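Local coordinates for glycosyl hydrolase family 2, TIM barrel domain protein (Faecalibacterium prausnitzii A2-165, PDB 6ED2) that probably hydrolyses beta-glucuronides, as a family 2 glycoside hydrolase and beta-glucuronidase of a gut bacterium, and binds magnesium, at residues A[212-217]-A[227-232]; A[275-280]-A[293-298]; A[491-496]-A[530-535]; A[517-522]-A[571-576]. One frame throughout, in Å; residues are numbered along the deposited sequence.

Contact 1 (A[212-217]-A[227-232])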
# COMPACT_ATOMS: atom_id res chain seq x y z
N ASP A 212 22.80 -45.88 7.45
CA ASP A 212 22.32 -45.05 8.54
C ASP A 212 23.40 -45.00 9.61
O ASP A 212 24.32 -45.82 9.64
CB ASP A 212 21.00 -45.60 9.12
CG ASP A 212 20.25 -44.57 9.97
OD1 ASP A 212 20.58 -43.36 9.91
OD2 ASP A 212 19.34 -44.97 10.72
N TYR A 213 23.29 -44.00 10.48
CA TYR A 213 24.11 -43.93 11.67
C TYR A 213 23.34 -43.12 12.68
O TYR A 213 22.41 -42.38 12.34
CB TYR A 213 25.50 -43.33 11.40
CG TYR A 213 25.52 -41.82 11.25
CD1 TYR A 213 25.80 -41.01 12.33
CD2 TYR A 213 25.26 -41.21 10.01
CE1 TYR A 213 25.81 -39.62 12.21
CE2 TYR A 213 25.28 -39.82 9.87
CZ TYR A 213 25.56 -39.03 10.98
OH TYR A 213 25.60 -37.65 10.89
N SER A 214 23.72 -43.27 13.94
CA SER A 214 23.07 -42.56 15.03
C SER A 214 24.16 -42.10 15.98
O SER A 214 25.23 -42.70 16.04
CB SER A 214 22.03 -43.45 15.78
OG SER A 214 22.69 -44.40 16.62
N THR A 215 23.86 -41.02 16.72
CA THR A 215 24.76 -40.45 17.72
C THR A 215 23.95 -40.08 18.96
O THR A 215 22.77 -39.72 18.87
CB THR A 215 25.51 -39.19 17.21
OG1 THR A 215 24.58 -38.21 16.71
CG2 THR A 215 26.51 -39.55 16.11
N ARG A 216 24.61 -40.21 20.12
CA ARG A 216 24.18 -39.74 21.44
C ARG A 216 25.36 -39.00 22.05
O ARG A 216 26.51 -39.39 21.85
CB ARG A 216 23.79 -40.88 22.44
CG ARG A 216 22.60 -41.72 22.06
CD ARG A 216 22.71 -43.18 22.58
NE ARG A 216 21.91 -44.09 21.74
CZ ARG A 216 22.38 -45.16 21.08
NH1 ARG A 216 23.66 -45.49 21.16
NH2 ARG A 216 21.56 -45.91 20.35
N TYR A 217 25.07 -37.98 22.84
CA TYR A 217 26.14 -37.12 23.35
C TYR A 217 26.14 -37.10 24.87
O TYR A 217 25.09 -37.21 25.52
CB TYR A 217 26.01 -35.69 22.78
CG TYR A 217 26.01 -35.72 21.26
CD1 TYR A 217 27.20 -35.59 20.55
CD2 TYR A 217 24.85 -35.95 20.55
CE1 TYR A 217 27.22 -35.64 19.18
CE2 TYR A 217 24.86 -36.02 19.17
CZ TYR A 217 26.05 -35.85 18.50
OH TYR A 217 26.06 -35.92 17.13
N ASP A 227 28.48 -41.65 21.61
CA ASP A 227 28.16 -43.03 21.30
C ASP A 227 27.49 -43.07 19.94
O ASP A 227 26.55 -42.32 19.67
CB ASP A 227 27.22 -43.65 22.35
CG ASP A 227 27.83 -43.68 23.76
OD1 ASP A 227 29.07 -43.67 23.92
OD2 ASP A 227 27.04 -43.70 24.73
N TYR A 228 27.96 -43.97 19.08
CA TYR A 228 27.47 -44.05 17.73
C TYR A 228 27.04 -45.48 17.44
O TYR A 228 27.54 -46.43 18.04
CB TYR A 228 28.54 -43.58 16.72
CG TYR A 228 29.70 -44.55 16.56
CD1 TYR A 228 29.59 -45.64 15.71
CD2 TYR A 228 30.88 -44.38 17.25
CE1 TYR A 228 30.62 -46.54 15.57
CE2 TYR A 228 31.94 -45.28 17.10
CZ TYR A 228 31.79 -46.36 16.26
OH TYR A 228 32.81 -47.28 16.08
N THR A 229 26.12 -45.62 16.49
CA THR A 229 25.94 -46.85 15.76
C THR A 229 26.07 -46.53 14.28
O THR A 229 25.84 -45.39 13.85
CB THR A 229 24.58 -47.52 16.08
OG1 THR A 229 23.50 -46.80 15.46
CG2 THR A 229 24.34 -47.59 17.59
N VAL A 230 26.44 -47.55 13.49
CA VAL A 230 26.42 -47.48 12.04
C VAL A 230 25.69 -48.72 11.52
O VAL A 230 25.99 -49.84 11.94
CB VAL A 230 27.84 -47.43 11.45
CG1 VAL A 230 27.78 -47.44 9.90
CG2 VAL A 230 28.58 -46.23 11.97
N SER A 231 24.77 -48.53 10.58
CA SER A 231 24.09 -49.62 9.91
C SER A 231 24.58 -49.71 8.46
O SER A 231 24.42 -48.75 7.70
CB SER A 231 22.58 -49.43 9.95
OG SER A 231 22.13 -49.38 11.30
N THR A 232 25.15 -50.85 8.09
CA THR A 232 25.47 -51.16 6.70
C THR A 232 24.64 -52.35 6.25
O THR A 232 24.08 -53.07 7.07
CB THR A 232 26.96 -51.47 6.51
OG1 THR A 232 27.20 -52.87 6.74
CG2 THR A 232 27.79 -50.66 7.45
O HOH W 1 24.06 -43.64 19.08

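Contact 2 (A[275-280]-A[293-298])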
# COMPACT_ATOMS: atom_id res chain seq x y z
N TYR A 275 31.85 -30.66 13.77
CA TYR A 275 32.97 -31.53 13.48
C TYR A 275 32.67 -32.33 12.23
O TYR A 275 31.51 -32.56 11.89
CB TYR A 275 33.24 -32.50 14.64
CG TYR A 275 33.92 -31.89 15.85
CD1 TYR A 275 35.30 -31.99 16.03
CD2 TYR A 275 33.16 -31.26 16.83
CE1 TYR A 275 35.91 -31.44 17.17
CE2 TYR A 275 33.76 -30.72 17.95
CZ TYR A 275 35.13 -30.81 18.12
OH TYR A 275 35.70 -30.27 19.25
N ASP A 276 33.71 -32.79 11.57
CA ASP A 276 33.56 -33.57 10.35
C ASP A 276 33.61 -35.05 10.71
O ASP A 276 34.56 -35.51 11.34
CB ASP A 276 34.63 -33.21 9.33
CG ASP A 276 34.47 -31.79 8.81
OD1 ASP A 276 33.40 -31.48 8.26
OD2 ASP A 276 35.40 -30.99 8.98
N LEU A 277 32.57 -35.78 10.31
CA LEU A 277 32.44 -37.20 10.61
C LEU A 277 32.76 -37.99 9.35
O LEU A 277 32.22 -37.70 8.28
CB LEU A 277 31.02 -37.50 11.09
CG LEU A 277 30.69 -38.93 11.56
CD1 LEU A 277 31.50 -39.29 12.80
CD2 LEU A 277 29.22 -39.04 11.87
N VAL A 278 33.64 -38.98 9.48
CA VAL A 278 34.03 -39.85 8.37
C VAL A 278 33.70 -41.29 8.74
O VAL A 278 34.31 -41.85 9.66
CB VAL A 278 35.52 -39.70 8.04
CG1 VAL A 278 35.91 -40.60 6.87
CG2 VAL A 278 35.86 -38.26 7.76
N ILE A 279 32.77 -41.89 8.01
CA ILE A 279 32.40 -43.29 8.21
C ILE A 279 32.84 -44.09 7.01
O ILE A 279 32.41 -43.81 5.88
CB ILE A 279 30.88 -43.46 8.43
CG1 ILE A 279 30.34 -42.51 9.51
CG2 ILE A 279 30.57 -44.92 8.75
CD1 ILE A 279 28.83 -42.47 9.51
N ARG A 280 33.63 -45.14 7.24
CA ARG A 280 34.17 -45.94 6.14
C ARG A 280 33.92 -47.43 6.36
O ARG A 280 33.99 -47.93 7.49
CB ARG A 280 35.68 -45.68 5.98
CG ARG A 280 36.00 -44.30 5.45
CD ARG A 280 37.48 -44.16 5.14
NE ARG A 280 37.70 -43.08 4.19
CZ ARG A 280 38.82 -42.92 3.49
NH1 ARG A 280 39.84 -43.76 3.64
NH2 ARG A 280 38.93 -41.91 2.64
N ASP A 293 29.68 -36.46 6.99
CA ASP A 293 28.64 -35.62 7.55
C ASP A 293 29.31 -34.69 8.55
O ASP A 293 30.52 -34.77 8.81
CB ASP A 293 27.53 -36.46 8.19
CG ASP A 293 26.17 -35.74 8.22
OD1 ASP A 293 26.12 -34.51 7.94
OD2 ASP A 293 25.17 -36.41 8.57
N ARG A 294 28.52 -33.76 9.07
CA ARG A 294 28.98 -32.83 10.09
C ARG A 294 28.02 -32.92 11.26
O ARG A 294 26.80 -32.98 11.06
CB ARG A 294 29.05 -31.42 9.55
CG ARG A 294 29.93 -31.35 8.32
CD ARG A 294 29.86 -29.99 7.68
NE ARG A 294 30.65 -29.00 8.40
CZ ARG A 294 30.30 -27.72 8.51
NH1 ARG A 294 29.15 -27.30 7.95
NH2 ARG A 294 31.07 -26.87 9.19
N ILE A 295 28.57 -32.98 12.47
CA ILE A 295 27.78 -33.15 13.67
C ILE A 295 28.21 -32.11 14.69
O ILE A 295 29.33 -31.61 14.68
CB ILE A 295 27.92 -34.56 14.27
CG1 ILE A 295 29.37 -34.79 14.70
CG2 ILE A 295 27.47 -35.61 13.30
CD1 ILE A 295 29.65 -36.23 15.14
N GLY A 296 27.30 -31.79 15.59
CA GLY A 296 27.58 -30.88 16.69
C GLY A 296 27.47 -31.63 18.00
O GLY A 296 26.60 -32.49 18.16
N ILE A 297 28.36 -31.31 18.92
CA ILE A 297 28.42 -31.97 20.22
C ILE A 297 27.59 -31.13 21.19
O ILE A 297 28.01 -30.04 21.61
CB ILE A 297 29.86 -32.13 20.71
CG1 ILE A 297 30.67 -32.96 19.71
CG2 ILE A 297 29.89 -32.80 22.07
CD1 ILE A 297 32.10 -33.20 20.17
N ARG A 298 26.41 -31.63 21.54
CA ARG A 298 25.53 -30.91 22.45
C ARG A 298 24.55 -31.90 23.06
O ARG A 298 24.13 -32.87 22.40
CB ARG A 298 24.78 -29.78 21.74
CG ARG A 298 23.82 -30.27 20.65
CD ARG A 298 22.40 -30.41 21.17
NE ARG A 298 21.45 -30.97 20.21
CZ ARG A 298 21.19 -32.27 20.09
NH1 ARG A 298 21.84 -33.14 20.86
NH2 ARG A 298 20.30 -32.70 19.19

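Contact 3 (A[491-496]-A[530-535])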
# COMPACT_ATOMS: atom_id res chain seq x y z
N PHE A 491 6.38 -31.59 27.06
CA PHE A 491 6.17 -30.18 27.33
C PHE A 491 4.96 -29.80 26.51
O PHE A 491 4.70 -30.42 25.47
CB PHE A 491 7.41 -29.32 27.03
CG PHE A 491 7.83 -29.29 25.57
CD1 PHE A 491 7.36 -28.31 24.71
CD2 PHE A 491 8.71 -30.24 25.07
CE1 PHE A 491 7.75 -28.27 23.37
CE2 PHE A 491 9.10 -30.22 23.72
CZ PHE A 491 8.62 -29.23 22.88
N VAL A 492 4.17 -28.88 27.01
CA VAL A 492 2.93 -28.51 26.36
C VAL A 492 3.20 -27.34 25.42
O VAL A 492 3.95 -26.42 25.77
CB VAL A 492 1.84 -28.19 27.41
CG1 VAL A 492 0.59 -27.64 26.75
CG2 VAL A 492 1.49 -29.48 28.18
N SER A 493 2.61 -27.39 24.22
CA SER A 493 2.69 -26.34 23.21
C SER A 493 1.29 -25.83 22.92
O SER A 493 0.43 -26.60 22.47
CB SER A 493 3.33 -26.85 21.91
OG SER A 493 4.64 -27.35 22.13
N LEU A 494 1.06 -24.54 23.15
CA LEU A 494 -0.27 -23.97 22.96
C LEU A 494 -0.29 -23.06 21.74
O LEU A 494 0.64 -22.28 21.52
CB LEU A 494 -0.72 -23.18 24.20
CG LEU A 494 -0.93 -23.93 25.52
CD1 LEU A 494 -1.50 -22.98 26.58
CD2 LEU A 494 -1.83 -25.16 25.36
N ASN A 495 -1.36 -23.17 20.96
CA ASN A 495 -1.70 -22.20 19.92
C ASN A 495 -2.87 -21.37 20.45
O ASN A 495 -3.99 -21.87 20.52
CB ASN A 495 -2.09 -22.89 18.61
CG ASN A 495 -0.92 -23.66 17.97
OD1 ASN A 495 0.20 -23.67 18.48
ND2 ASN A 495 -1.21 -24.31 16.85
N ARG A 496 -2.61 -20.12 20.82
CA ARG A 496 -3.62 -19.30 21.47
C ARG A 496 -3.74 -17.94 20.79
O ARG A 496 -2.74 -17.32 20.43
CB ARG A 496 -3.33 -19.13 22.95
CG ARG A 496 -3.61 -20.39 23.77
CD ARG A 496 -5.03 -20.87 23.54
NE ARG A 496 -5.35 -22.08 24.30
CZ ARG A 496 -5.20 -23.32 23.84
NH1 ARG A 496 -4.70 -23.55 22.63
NH2 ARG A 496 -5.54 -24.35 24.60
N PRO A 530 7.53 -27.86 31.33
CA PRO A 530 7.52 -26.58 30.61
C PRO A 530 6.30 -26.47 29.70
O PRO A 530 5.78 -27.46 29.19
CB PRO A 530 8.81 -26.60 29.78
CG PRO A 530 9.62 -27.75 30.30
CD PRO A 530 8.67 -28.71 30.95
N LEU A 531 5.83 -25.25 29.54
CA LEU A 531 4.84 -24.91 28.53
C LEU A 531 5.46 -23.86 27.61
O LEU A 531 6.17 -22.96 28.08
CB LEU A 531 3.54 -24.40 29.17
CG LEU A 531 2.33 -24.15 28.25
CD1 LEU A 531 1.00 -24.49 29.00
CD2 LEU A 531 2.33 -22.70 27.76
N ILE A 532 5.21 -23.99 26.31
CA ILE A 532 5.60 -22.98 25.35
C ILE A 532 4.39 -22.63 24.51
O ILE A 532 3.42 -23.40 24.41
CB ILE A 532 6.76 -23.40 24.44
CG1 ILE A 532 6.29 -24.43 23.41
CG2 ILE A 532 7.92 -23.93 25.24
CD1 ILE A 532 7.37 -24.71 22.37
N PHE A 533 4.46 -21.46 23.89
CA PHE A 533 3.47 -21.07 22.90
C PHE A 533 4.05 -21.27 21.52
O PHE A 533 5.16 -20.82 21.22
CB PHE A 533 3.02 -19.62 23.14
CG PHE A 533 2.16 -19.48 24.37
CD1 PHE A 533 0.79 -19.58 24.28
CD2 PHE A 533 2.75 -19.32 25.62
CE1 PHE A 533 0.00 -19.49 25.42
CE2 PHE A 533 1.97 -19.21 26.77
CZ PHE A 533 0.60 -19.30 26.67
N THR A 534 3.33 -22.02 20.70
CA THR A 534 3.77 -22.28 19.34
C THR A 534 3.00 -21.49 18.30
O THR A 534 3.41 -21.47 17.14
CB THR A 534 3.67 -23.79 19.04
OG1 THR A 534 2.46 -24.30 19.61
CG2 THR A 534 4.86 -24.52 19.63
N GLU A 535 1.88 -20.86 18.67
CA GLU A 535 1.23 -19.90 17.80
C GLU A 535 0.55 -18.83 18.64
O GLU A 535 0.05 -19.10 19.74
CB GLU A 535 0.17 -20.53 16.88
CG GLU A 535 0.76 -21.49 15.89
CD GLU A 535 -0.21 -21.93 14.85
OE1 GLU A 535 -1.23 -21.22 14.65
OE2 GLU A 535 0.06 -22.98 14.23

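Contact 4 (A[517-522]-A[571-576])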
# COMPACT_ATOMS: atom_id res chain seq x y z
N HIS A 517 -7.33 -16.83 32.89
CA HIS A 517 -8.18 -17.89 33.41
C HIS A 517 -7.73 -19.25 32.90
O HIS A 517 -7.54 -20.18 33.68
CB HIS A 517 -9.64 -17.61 33.03
CG HIS A 517 -10.59 -18.67 33.51
ND1 HIS A 517 -10.98 -18.78 34.83
CD2 HIS A 517 -11.19 -19.69 32.85
CE1 HIS A 517 -11.80 -19.81 34.96
NE2 HIS A 517 -11.94 -20.38 33.77
N GLU A 518 -7.52 -19.39 31.58
CA GLU A 518 -7.09 -20.68 31.05
C GLU A 518 -5.69 -21.04 31.54
O GLU A 518 -5.42 -22.21 31.84
CB GLU A 518 -7.12 -20.70 29.52
CG GLU A 518 -7.00 -22.13 28.95
CD GLU A 518 -6.77 -22.20 27.43
OE1 GLU A 518 -7.17 -21.25 26.72
OE2 GLU A 518 -6.22 -23.23 26.96
N MET A 519 -4.79 -20.06 31.64
CA MET A 519 -3.44 -20.38 32.09
C MET A 519 -3.45 -20.90 33.52
O MET A 519 -2.63 -21.77 33.86
CB MET A 519 -2.53 -19.15 31.98
CG MET A 519 -2.27 -18.71 30.54
SD MET A 519 -1.82 -20.10 29.46
CE MET A 519 -0.16 -20.39 30.02
N ASP A 520 -4.35 -20.40 34.38
CA ASP A 520 -4.46 -20.96 35.72
C ASP A 520 -4.83 -22.44 35.67
O ASP A 520 -4.37 -23.22 36.50
CB ASP A 520 -5.48 -20.19 36.56
CG ASP A 520 -5.09 -18.72 36.78
OD1 ASP A 520 -3.88 -18.38 36.77
OD2 ASP A 520 -6.02 -17.88 36.96
N GLY A 521 -5.66 -22.83 34.69
CA GLY A 521 -5.93 -24.24 34.47
C GLY A 521 -4.69 -25.03 34.06
O GLY A 521 -4.41 -26.09 34.61
N TRP A 522 -3.93 -24.50 33.08
CA TRP A 522 -2.70 -25.18 32.66
C TRP A 522 -1.72 -25.32 33.81
O TRP A 522 -1.01 -26.33 33.92
CB TRP A 522 -2.05 -24.46 31.46
CG TRP A 522 -2.81 -24.72 30.25
CD1 TRP A 522 -3.61 -23.85 29.58
CD2 TRP A 522 -2.91 -25.98 29.56
NE1 TRP A 522 -4.22 -24.48 28.51
CE2 TRP A 522 -3.79 -25.79 28.48
CE3 TRP A 522 -2.35 -27.24 29.76
CZ2 TRP A 522 -4.13 -26.82 27.60
CZ3 TRP A 522 -2.67 -28.26 28.87
CH2 TRP A 522 -3.55 -28.04 27.81
N TYR A 571 3.89 -16.27 34.22
CA TYR A 571 3.88 -17.67 34.65
C TYR A 571 5.27 -18.28 34.52
O TYR A 571 5.84 -18.31 33.42
CB TYR A 571 2.86 -18.47 33.83
CG TYR A 571 1.44 -18.01 34.02
CD1 TYR A 571 0.66 -18.53 35.06
CD2 TYR A 571 0.88 -17.04 33.19
CE1 TYR A 571 -0.65 -18.10 35.25
CE2 TYR A 571 -0.43 -16.61 33.37
CZ TYR A 571 -1.19 -17.14 34.40
OH TYR A 571 -2.49 -16.72 34.59
N ASP A 572 5.80 -18.81 35.63
CA ASP A 572 7.15 -19.34 35.63
C ASP A 572 7.30 -20.56 34.73
O ASP A 572 8.41 -20.88 34.30
CB ASP A 572 7.58 -19.69 37.08
CG ASP A 572 7.04 -21.07 37.56
OD1 ASP A 572 5.80 -21.32 37.52
OD2 ASP A 572 7.87 -21.93 37.99
N PHE A 573 6.20 -21.25 34.42
CA PHE A 573 6.29 -22.45 33.60
C PHE A 573 6.31 -22.16 32.10
O PHE A 573 6.59 -23.07 31.32
CB PHE A 573 5.14 -23.41 33.93
CG PHE A 573 3.76 -22.80 33.84
CD1 PHE A 573 3.13 -22.62 32.61
CD2 PHE A 573 3.06 -22.44 34.99
CE1 PHE A 573 1.86 -22.08 32.52
CE2 PHE A 573 1.79 -21.89 34.91
CZ PHE A 573 1.18 -21.71 33.67
N VAL A 574 6.03 -20.93 31.68
CA VAL A 574 6.11 -20.59 30.26
C VAL A 574 7.58 -20.44 29.91
O VAL A 574 8.26 -19.53 30.39
CB VAL A 574 5.33 -19.31 29.92
CG1 VAL A 574 5.57 -18.95 28.45
CG2 VAL A 574 3.83 -19.51 30.17
N GLN A 575 8.09 -21.36 29.08
CA GLN A 575 9.52 -21.41 28.81
C GLN A 575 9.85 -21.17 27.35
O GLN A 575 11.00 -21.40 26.94
CB GLN A 575 10.09 -22.74 29.28
CG GLN A 575 10.09 -22.88 30.79
CD GLN A 575 11.07 -21.94 31.45
OE1 GLN A 575 12.21 -21.83 31.01
NE2 GLN A 575 10.64 -21.25 32.51
N GLY A 576 8.90 -20.71 26.55
CA GLY A 576 9.19 -20.44 25.17
C GLY A 576 8.05 -19.72 24.48
O GLY A 576 6.88 -19.95 24.81

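Contact 1 (A[212-217]-A[227-232])
Ser214 and Thr229 meet through their hydroxyls: Ser214 OG lies 2.8 Å from Thr229 OG1, a hydrogen bond in which either could be the donor. Each oxygen sits between the backbone N and the carbonyl carbon of its own residue (chi1 75° and 73°), which brings the two together across the strands. A water 2.9 Å from Ser214 OG extends this pair and donates to Asp227 O. That carbonyl also accepts from the backbone, Arg216 N to Asp227 O measuring 2.9 Å, so two donors grip it. Over the same face Arg216 bends at chi2 (149°) and crosses Asp227 at about a right angle; Arg216 NH1 rests 4.2 Å from Asp227 CB, which lies at the guanidinium edge, and near the Thr229 methyl. The charges do not pair, Arg216 NH1 being 5.2 Å from Asp227 OD2; the Asp227 carboxylate turns instead to Arg218 and Thr258. In the main chain, Ser214 and Thr229 exchange bonds, with Ser214 N to Thr229 O at 3.0 Å, and Ser231 N donates to Asp212 O. Tyr213, Thr215, Tyr228 and Val230 occupy the other face, where Tyr213 CB and Val230 CG2 touch at 4.3 Å. The Tyr213 ring leads away onto Leu277 and Ile279 and its hydroxyl reaches Asp293, while the Tyr228 hydroxyl is bonded to Gly254 O. One face is thus polar and the other packs against a second sheet, as in an antiparallel hairpin of the immunoglobulin-like beta sandwich found in family 2 glycoside hydrolases.

Contact 2 (A[275-280]-A[293-298])
At the edge of the Tyr275 ring, near its plane, lies the carbonyl oxygen of Ile295, while Ile297 comes in obliquely with its CD1 methyl 3.7 Å from Tyr275 CE2. Tyr273 packs edge-to-face with the same ring, whose hydroxyl is bonded to Arg265 N. The second flat group, the Arg294 guanidinium, also meets its partner at an edge: Asp276 OD1 stands near its plane, 3.7 Å from Arg294 NE, a long salt bridge. These two side chains lie side by side and point the same way, with carboxylate and guanidinium planes 29° apart, and the aliphatic Arg294 CG comes closer to Asp276 OD1, at 3.5 Å. A bend at chi3 (77°) precedes the Arg294 head, whose NH1 makes a salt bridge with Glu369 of helix 361-370. On the face of Tyr275, Leu277 and Ile295, Leu277 CD2 touches Ile295 CG2 at 4.1 Å; both residues also lean on Tyr213 of the facing sheet. The backbones are paired antiparallel. Tyr275 N donates almost straight to Ile295 O at 2.8 Å (172°), Ile295 N returns the bond to Tyr275 O at 3.0 Å, and Leu277 N reaches Asp293 O at 2.7 Å. Next door, the backbone of Val278 is bonded to Glu241, a magnesium ligand. The sandwich-facing side is mostly apolar but carries the Asp293 carboxylate, bonded to Tyr213 OH; Asp276 and Arg294 lie on the other face. The main-chain bonds probably do most of the holding, since the ion pair across the strands is long and Arg294 has a second acidic partner.

Contact 3 (A[491-496]-A[530-535])
Phe491 and Val492 begin a parallel pairing with Pro530 to Glu535, two neighbouring strands of the (beta/alpha)8 barrel joined through helix 508-525 in a beta-alpha-beta crossover. Backbone bonds alternate: Val492 N to Pro530 O, Ile532 N to Val492 O, Leu494 N to Ile532 O. The register then slips by one residue in a beta bulge, where Leu494 O takes Thr534 N at 2.8 Å and, weakly, Glu535 N at 3.4 Å. Apolar contacts cover the helix-facing side: Leu494 CD1 meets Leu531 CD1 at 3.8 Å, crossing at about a right angle, and Leu494 CB touches Phe533 CD1 at 3.9 Å. Inside the barrel, Ile532 CD1 comes to Phe491 CE1 at 3.7 Å. Polar groups gather at the bulge and past it. Thr534 OG1 donates to Asn495 OD1 at 2.6 Å, nearly along the C=O axis, and the Asn495 amide stacks on the Glu535 carboxylate with planes 24° apart. Asn495 ND2 is bonded to Glu441, and Glu535 to Arg353, Tyr497 and a glycerol, probably from the crystallisation liquor. With an alanine at Asn495, and so no amide, Thr534 OG1 and Glu441 would probably be left without this partner and the Glu535 carboxylate freer to turn. Arg496, salt-bridged to Glu518, folds back so that its NH1 donates to Asn495 O at 2.8 Å, that oxygen lying in the guanidinium plane.

Contact 4 (A[517-522]-A[571-576])
Tyr571 OH is hydrogen-bonded to His516 ND1 and lies 3.1 Å from Asp520 OD1, a bond that is not settled because the one proton has another acceptor within reach. Asp520 OD1 stands at the edge of the phenol ring, in its plane, with the carboxylate itself turned well out of that plane. Over one ring face comes Met519: its CB makes a CH-pi contact 3.8 Å from the Tyr571 centroid, 28° off the normal, and approaches Tyr571 CZ at 3.4 Å. Bends at chi2 (-47°) and chi3 (-74°) then carry the Met519 methyl past the ring, where CE meets the edge of Phe573 at CE1, 3.6 Å away, and Val574 CG2 at 4.1 Å. Phe573 is backed by its own turn, since Tyr571 CB lies over one face of its ring. The type I turn from Tyr571 to Val574, with Val574 N bonded to Tyr571 O at 3.2 Å, thus presents two aromatic rings to one methionine. A leucine in place of Tyr571, with neither ring nor hydroxyl, would probably leave Asp520 and His516 lacking this partner and open a gap beside Met519 CB. Within the helix, Trp522 NE1 donates to Glu518 OE2 at 2.8 Å, and Met519 also touches Leu494 and Phe533. Helix 508-525 here packs on the turn leading into strand 574-580, as the outer helices of a (beta/alpha)8 barrel pack around the strand ring.

How the contacts relate
The four contacts form two groups. Contacts 1 and 2, first along the chain and with centres about 11 Å apart, are hairpins in the two facing sheets of one beta-sandwich domain, meeting also where Tyr217 packs against Gly296. Contacts 3 and 4, centres about 9 Å apart, belong to the TIM barrel and interleave in sequence: helix 508-525 of contact 4 falls between the two strands of contact 3, and strands 531-535 and 574-580 are neighbours in the barrel, joined by a probable backbone bond from Gln575 to Leu531. Between the groups centres lie 31 to 39 Å apart. The groups do not touch directly, though contacts 1 and 2 reach other parts of the barrel domain through Asp212–Lys428 and Arg294–Glu369.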